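Local structure of putative membrane protein (Corynebacterium diphtheriae NCTC 13129, 3C8I) at residues W47-R52 with S122-K127; P58-D63 with T69-V74. The protein is of unknown function, this part being the alpha+beta DUF3239-family portion of a putative membrane protein, without its N-terminal region. All coordinates share one frame; numbering follows the deposited sequence.

Contact 1: residues W47-R52 with S122-K127; sequences WALATR and SKNLNK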
loop_
_atom_site.group_PDB
_atom_site.type_symbol
_atom_site.label_atom_id
_atom_site.label_comp_id
_atom_site.label_asym_id
_atom_site.label_seq_id
_atom_site.Cartn_x
_atom_site.Cartn_y
_atom_site.Cartn_z
ATOM N N TRP B 47 -2.851 -22.723 -10.534
ATOM C CA TRP B 47 -1.730 -21.878 -10.923
ATOM C C TRP B 47 -2.174 -20.512 -11.395
ATOM O O TRP B 47 -3.204 -20.369 -12.034
ATOM C CB TRP B 47 -0.875 -22.539 -12.007
ATOM C CG TRP B 47 -0.152 -23.769 -11.549
ATOM C CD1 TRP B 47 -0.302 -25.032 -12.045
ATOM C CD2 TRP B 47 0.837 -23.865 -10.509
ATOM N NE1 TRP B 47 0.526 -25.904 -11.378
ATOM C CE2 TRP B 47 1.237 -25.214 -10.436
ATOM C CE3 TRP B 47 1.414 -22.950 -9.637
ATOM C CZ2 TRP B 47 2.185 -25.663 -9.520
ATOM C CZ3 TRP B 47 2.362 -23.399 -8.733
ATOM C CH2 TRP B 47 2.741 -24.739 -8.690
ATOM N N ALA B 48 -1.360 -19.515 -11.089
ATOM C CA ALA B 48 -1.572 -18.153 -11.536
ATOM C C ALA B 48 -0.224 -17.444 -11.717
ATOM O O ALA B 48 0.822 -17.902 -11.210
ATOM C CB ALA B 48 -2.464 -17.387 -10.543
ATOM N N LEU B 49 -0.270 -16.341 -12.442
ATOM C CA LEU B 49 0.877 -15.480 -12.670
ATOM C C LEU B 49 0.684 -14.216 -11.852
ATOM O O LEU B 49 -0.384 -13.595 -11.902
ATOM C CB LEU B 49 0.981 -15.125 -14.156
ATOM C CG LEU B 49 1.008 -16.341 -15.088
ATOM C CD1 LEU B 49 0.803 -15.916 -16.537
ATOM C CD2 LEU B 49 2.319 -17.172 -14.869
ATOM N N ALA B 50 1.709 -13.840 -11.092
ATOM C CA ALA B 50 1.660 -12.635 -10.265
ATOM C C ALA B 50 2.831 -11.759 -10.654
ATOM O O ALA B 50 3.954 -12.231 -10.700
ATOM C CB ALA B 50 1.729 -13.013 -8.746
ATOM N N THR B 51 2.602 -10.482 -10.903
ATOM C CA THR B 51 3.692 -9.594 -11.228
ATOM C C THR B 51 3.964 -8.551 -10.162
ATOM O O THR B 51 3.098 -8.211 -9.346
ATOM C CB THR B 51 3.484 -8.877 -12.604
ATOM O OG1 THR B 51 2.275 -8.120 -12.572
ATOM C CG2 THR B 51 3.523 -9.882 -13.789
ATOM N N ARG B 52 5.186 -8.035 -10.175
ATOM C CA ARG B 52 5.606 -7.030 -9.226
ATOM C C ARG B 52 6.705 -6.165 -9.805
ATOM O O ARG B 52 7.676 -6.669 -10.357
ATOM C CB ARG B 52 6.139 -7.696 -7.960
ATOM C CG ARG B 52 6.573 -6.740 -6.892
ATOM C CD ARG B 52 7.043 -7.475 -5.627
ATOM N NE ARG B 52 7.438 -6.538 -4.577
ATOM C CZ ARG B 52 7.481 -6.811 -3.276
ATOM N NH1 ARG B 52 7.194 -8.031 -2.842
ATOM N NH2 ARG B 52 7.844 -5.863 -2.400
ATOM N N SER B 122 8.338 -19.587 -17.975
ATOM C CA SER B 122 8.992 -19.115 -19.193
ATOM C C SER B 122 8.008 -19.006 -20.350
ATOM O O SER B 122 8.000 -18.012 -21.069
ATOM C CB SER B 122 10.139 -20.039 -19.580
ATOM O OG SER B 122 11.117 -20.052 -18.551
ATOM N N LYS B 123 7.163 -20.018 -20.505
ATOM C CA LYS B 123 6.158 -20.020 -21.579
ATOM C C LYS B 123 5.097 -18.955 -21.445
ATOM O O LYS B 123 4.390 -18.686 -22.404
ATOM C CB LYS B 123 5.492 -21.394 -21.692
ATOM C CG LYS B 123 6.229 -22.314 -22.616
ATOM C CD LYS B 123 6.207 -23.772 -22.170
ATOM C CE LYS B 123 7.497 -24.131 -21.440
ATOM N NZ LYS B 123 7.301 -25.138 -20.343
ATOM N N ASN B 124 4.982 -18.340 -20.262
ATOM C CA ASN B 124 3.946 -17.350 -20.009
ATOM C C ASN B 124 4.475 -15.942 -19.755
ATOM O O ASN B 124 3.694 -15.036 -19.464
ATOM C CB ASN B 124 3.062 -17.833 -18.855
ATOM C CG ASN B 124 2.146 -18.994 -19.270
ATOM O OD1 ASN B 124 1.177 -18.783 -19.997
ATOM N ND2 ASN B 124 2.449 -20.206 -18.811
ATOM N N LEU B 125 5.784 -15.740 -19.904
ATOM C CA LEU B 125 6.369 -14.404 -19.725
ATOM C C LEU B 125 5.715 -13.391 -20.625
ATOM O O LEU B 125 5.571 -12.217 -20.255
ATOM C CB LEU B 125 7.870 -14.379 -20.033
ATOM C CG LEU B 125 8.938 -14.495 -18.962
ATOM C CD1 LEU B 125 10.242 -13.861 -19.529
ATOM C CD2 LEU B 125 8.558 -13.923 -17.550
ATOM N N ASN B 126 5.359 -13.852 -21.829
ATOM C CA ASN B 126 4.704 -13.009 -22.826
ATOM C C ASN B 126 3.286 -12.577 -22.460
ATOM O O ASN B 126 2.757 -11.638 -23.059
ATOM C CB ASN B 126 4.775 -13.642 -24.253
ATOM C CG ASN B 126 4.171 -15.059 -24.339
ATOM O OD1 ASN B 126 3.198 -15.388 -23.662
ATOM N ND2 ASN B 126 4.742 -15.891 -25.224
ATOM N N LYS B 127 2.686 -13.193 -21.432
ATOM C CA LYS B 127 1.358 -12.760 -20.947
ATOM C C LYS B 127 1.402 -11.566 -19.991
ATOM O O LYS B 127 0.372 -11.215 -19.418
ATOM C CB LYS B 127 0.589 -13.920 -20.288
ATOM C CG LYS B 127 0.314 -15.095 -21.212
ATOM C CD LYS B 127 -0.810 -15.992 -20.694
ATOM C CE LYS B 127 -1.104 -17.185 -21.627
ATOM N NZ LYS B 127 -0.828 -16.957 -23.105
#

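Contact 2: residues P58-D63 with T69-V74; sequences PGIEGD and TRIPAV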
loop_
_atom_site.group_PDB
_atom_site.type_symbol
_atom_site.label_atom_id
_atom_site.label_comp_id
_atom_site.label_asym_id
_atom_site.label_seq_id
_atom_site.Cartn_x
_atom_site.Cartn_y
_atom_site.Cartn_z
ATOM N N PRO B 58 19.824 -7.683 -5.398
ATOM C CA PRO B 58 21.244 -7.989 -5.333
ATOM C C PRO B 58 21.643 -9.068 -6.334
ATOM O O PRO B 58 20.964 -10.086 -6.429
ATOM C CB PRO B 58 21.426 -8.483 -3.898
ATOM C CG PRO B 58 20.411 -7.766 -3.135
ATOM C CD PRO B 58 19.227 -7.660 -4.051
ATOM N N GLY B 59 22.727 -8.840 -7.066
ATOM C CA GLY B 59 23.164 -9.775 -8.098
ATOM C C GLY B 59 22.612 -9.463 -9.479
ATOM O O GLY B 59 23.215 -9.823 -10.471
ATOM N N ILE B 60 21.463 -8.795 -9.560
ATOM C CA ILE B 60 20.840 -8.493 -10.848
ATOM C C ILE B 60 21.166 -7.066 -11.284
ATOM O O ILE B 60 20.447 -6.111 -10.996
ATOM C CB ILE B 60 19.302 -8.706 -10.817
ATOM C CG1 ILE B 60 18.930 -10.033 -10.139
ATOM C CG2 ILE B 60 18.725 -8.655 -12.200
ATOM C CD1 ILE B 60 19.591 -11.252 -10.695
ATOM N N GLU B 61 22.268 -6.943 -12.003
ATOM C CA GLU B 61 22.738 -5.677 -12.527
ATOM C C GLU B 61 23.400 -5.964 -13.869
ATOM O O GLU B 61 24.047 -7.001 -14.032
ATOM C CB GLU B 61 23.782 -5.050 -11.590
ATOM C CG GLU B 61 23.244 -4.578 -10.232
ATOM C CD GLU B 61 24.286 -3.801 -9.409
ATOM O OE1 GLU B 61 25.513 -3.995 -9.624
ATOM O OE2 GLU B 61 23.872 -2.997 -8.539
ATOM N N GLY B 62 23.218 -5.057 -14.822
ATOM C CA GLY B 62 23.912 -5.114 -16.093
ATOM C C GLY B 62 23.532 -6.284 -16.981
ATOM O O GLY B 62 22.442 -6.316 -17.548
ATOM N N ASP B 63 24.442 -7.248 -17.100
ATOM C CA ASP B 63 24.287 -8.335 -18.077
ATOM C C ASP B 63 23.217 -9.343 -17.622
ATOM O O ASP B 63 22.664 -10.065 -18.451
ATOM C CB ASP B 63 25.633 -9.053 -18.309
ATOM C CG ASP B 63 26.067 -9.064 -19.776
ATOM O OD1 ASP B 63 25.258 -8.758 -20.695
ATOM O OD2 ASP B 63 27.255 -9.388 -20.007
ATOM N N THR B 69 15.812 -13.562 -17.097
ATOM C CA THR B 69 16.656 -13.955 -15.963
ATOM C C THR B 69 15.825 -14.596 -14.876
ATOM O O THR B 69 14.823 -14.028 -14.434
ATOM C CB THR B 69 17.415 -12.752 -15.338
ATOM O OG1 THR B 69 18.387 -12.253 -16.266
ATOM C CG2 THR B 69 18.115 -13.171 -14.055
ATOM N N ARG B 70 16.258 -15.763 -14.414
ATOM C CA ARG B 70 15.566 -16.471 -13.349
ATOM C C ARG B 70 15.842 -15.876 -11.950
ATOM O O ARG B 70 16.982 -15.535 -11.617
ATOM C CB ARG B 70 15.978 -17.924 -13.329
ATOM C CG ARG B 70 15.658 -18.712 -14.573
ATOM C CD ARG B 70 16.187 -20.148 -14.364
ATOM N NE ARG B 70 15.541 -21.123 -15.254
ATOM C CZ ARG B 70 15.535 -22.450 -15.059
ATOM N NH1 ARG B 70 16.131 -23.002 -13.994
ATOM N NH2 ARG B 70 14.909 -23.233 -15.931
ATOM N N ILE B 71 14.779 -15.768 -11.161
ATOM C CA ILE B 71 14.796 -15.185 -9.818
ATOM C C ILE B 71 14.025 -16.126 -8.889
ATOM O O ILE B 71 12.811 -16.105 -8.867
ATOM C CB ILE B 71 14.088 -13.793 -9.746
ATOM C CG1 ILE B 71 14.679 -12.772 -10.728
ATOM C CG2 ILE B 71 14.135 -13.231 -8.301
ATOM C CD1 ILE B 71 16.140 -12.449 -10.492
ATOM N N PRO B 72 14.728 -16.943 -8.101
ATOM C CA PRO B 72 14.028 -17.737 -7.097
ATOM C C PRO B 72 13.335 -16.828 -6.068
ATOM O O PRO B 72 13.935 -15.867 -5.602
ATOM C CB PRO B 72 15.149 -18.542 -6.442
ATOM C CG PRO B 72 16.283 -18.427 -7.344
ATOM C CD PRO B 72 16.172 -17.171 -8.079
ATOM N N ALA B 73 12.098 -17.150 -5.703
ATOM C CA ALA B 73 11.251 -16.259 -4.932
ATOM C C ALA B 73 10.437 -17.047 -3.911
ATOM O O ALA B 73 10.438 -18.300 -3.918
ATOM C CB ALA B 73 10.311 -15.452 -5.885
ATOM N N VAL B 74 9.793 -16.328 -3.007
ATOM C CA VAL B 74 8.748 -16.897 -2.170
ATOM C C VAL B 74 7.530 -15.979 -2.162
ATOM O O VAL B 74 7.655 -14.759 -2.363
ATOM C CB VAL B 74 9.196 -17.215 -0.696
ATOM C CG1 VAL B 74 10.462 -18.091 -0.676
ATOM C CG2 VAL B 74 9.346 -15.943 0.151
#

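Contact 1: residues W47-R52 with S122-K127
Leu49 of strand 47-54 packs against Asn124, near the C-terminal end of helix 115-124, and carries the whole of this small contact, which buries 106 Å² over both sides. Followed outward, its CB points toward the helix end, and CG stands beside the backbone N, opposite the carbonyl carbon (chi1 -54°). There the chain forks. CD1 is the nearer branch: it lies 3.8 Å from Asn124 CB and, more loosely, 4.3 Å from Lys127 CB. CD2 touches the same Asn124 CB at 4.1 Å, so the methylene is met by both prongs. The two side chains cross at about a right angle, and no hydrogen bond spans the contact. The polar end of Asn124 is used elsewhere, ND2 bonding to Thr120 O one helical turn back. Lys127 presents only its base; beyond CB its side chain turns off from Leu49. The backbone turns between these two helix-end residues, with Lys127 N bonded to Asn124 O at 2.9 Å, and Lys127 is the N-cap of helix 128-132, whose Val131 also touches Leu49. Such apolar contact between a buried strand leucine and the junction of two helices is typical of an alpha+beta fold, in which helices pack on an antiparallel sheet.

Contact 2: residues P58-D63 with T69-V74
Ile60, in the loop that follows strand 47-54, meets Ile71 of strand 70-80 tip to tip, and this pair is the close part of the contact. Ile71 CD1 lies 3.7 Å from Ile60 CD1 and equally near Ile60 CG1, so one methyl rests against the last two carbons of the longer branch. In both isoleucines CG1 stands beside the backbone N and opposite the carbonyl carbon; chi1 of -46° in Ile60 and -56° in Ile71, with chi2 also near -60° in both, brings the two CD1 methyls together.

Thr69 makes the looser neighbour: its CG2 faces Ile60 CD1 at 4.1 Å. The Thr69 hydroxyl serves the loop instead, OG1 bonding to Thr64 O. With no hydrogen bond between the segments and 110 Å² buried in all, the contact rests on methyl and methylene groups.

On either side of Ile60 in sequence the loop is exposed, at Gly59 before it and at Glu61, Gly62 and Asp63 after it. Gly59 and Gly62 both have positive phi, a conformation that glycine adopts readily. The CB atoms of Asp63 and Arg70 point away from the opposite segment, so neither residue adds to the apolar centre.

Around that centre, Ile21 of strand 16-24 touches both Ile60 and Thr69, while Ile57 and Pro95 adjoin Ile71. The loop thus packs against residues 69-71, in strand 70-80 or next to it; that strand lies between strands 16-24 and 88-95, with Pro72 packed on helix 103-112.

Overall arrangement
From the N terminus, strands 16-24 and 29-36 come first and strand 47-54 follows, bringing in the first half of contact 1. The chain then enters the loop holding residues 58-63 and closes contact 2 almost at once, five residues separating its segments, as strand 70-80 begins. Strand 88-95 and helices 103-112 and 115-124 come next before residues 122-127 close contact 1, a loop of 69 intervening residues within which contact 2 is nested. The centres lie 16 Å apart and nearest atoms about 6 Å, without touching. Both reach the same six-stranded antiparallel sheet: contact 1 ties it to a helix end, contact 2 to a loop.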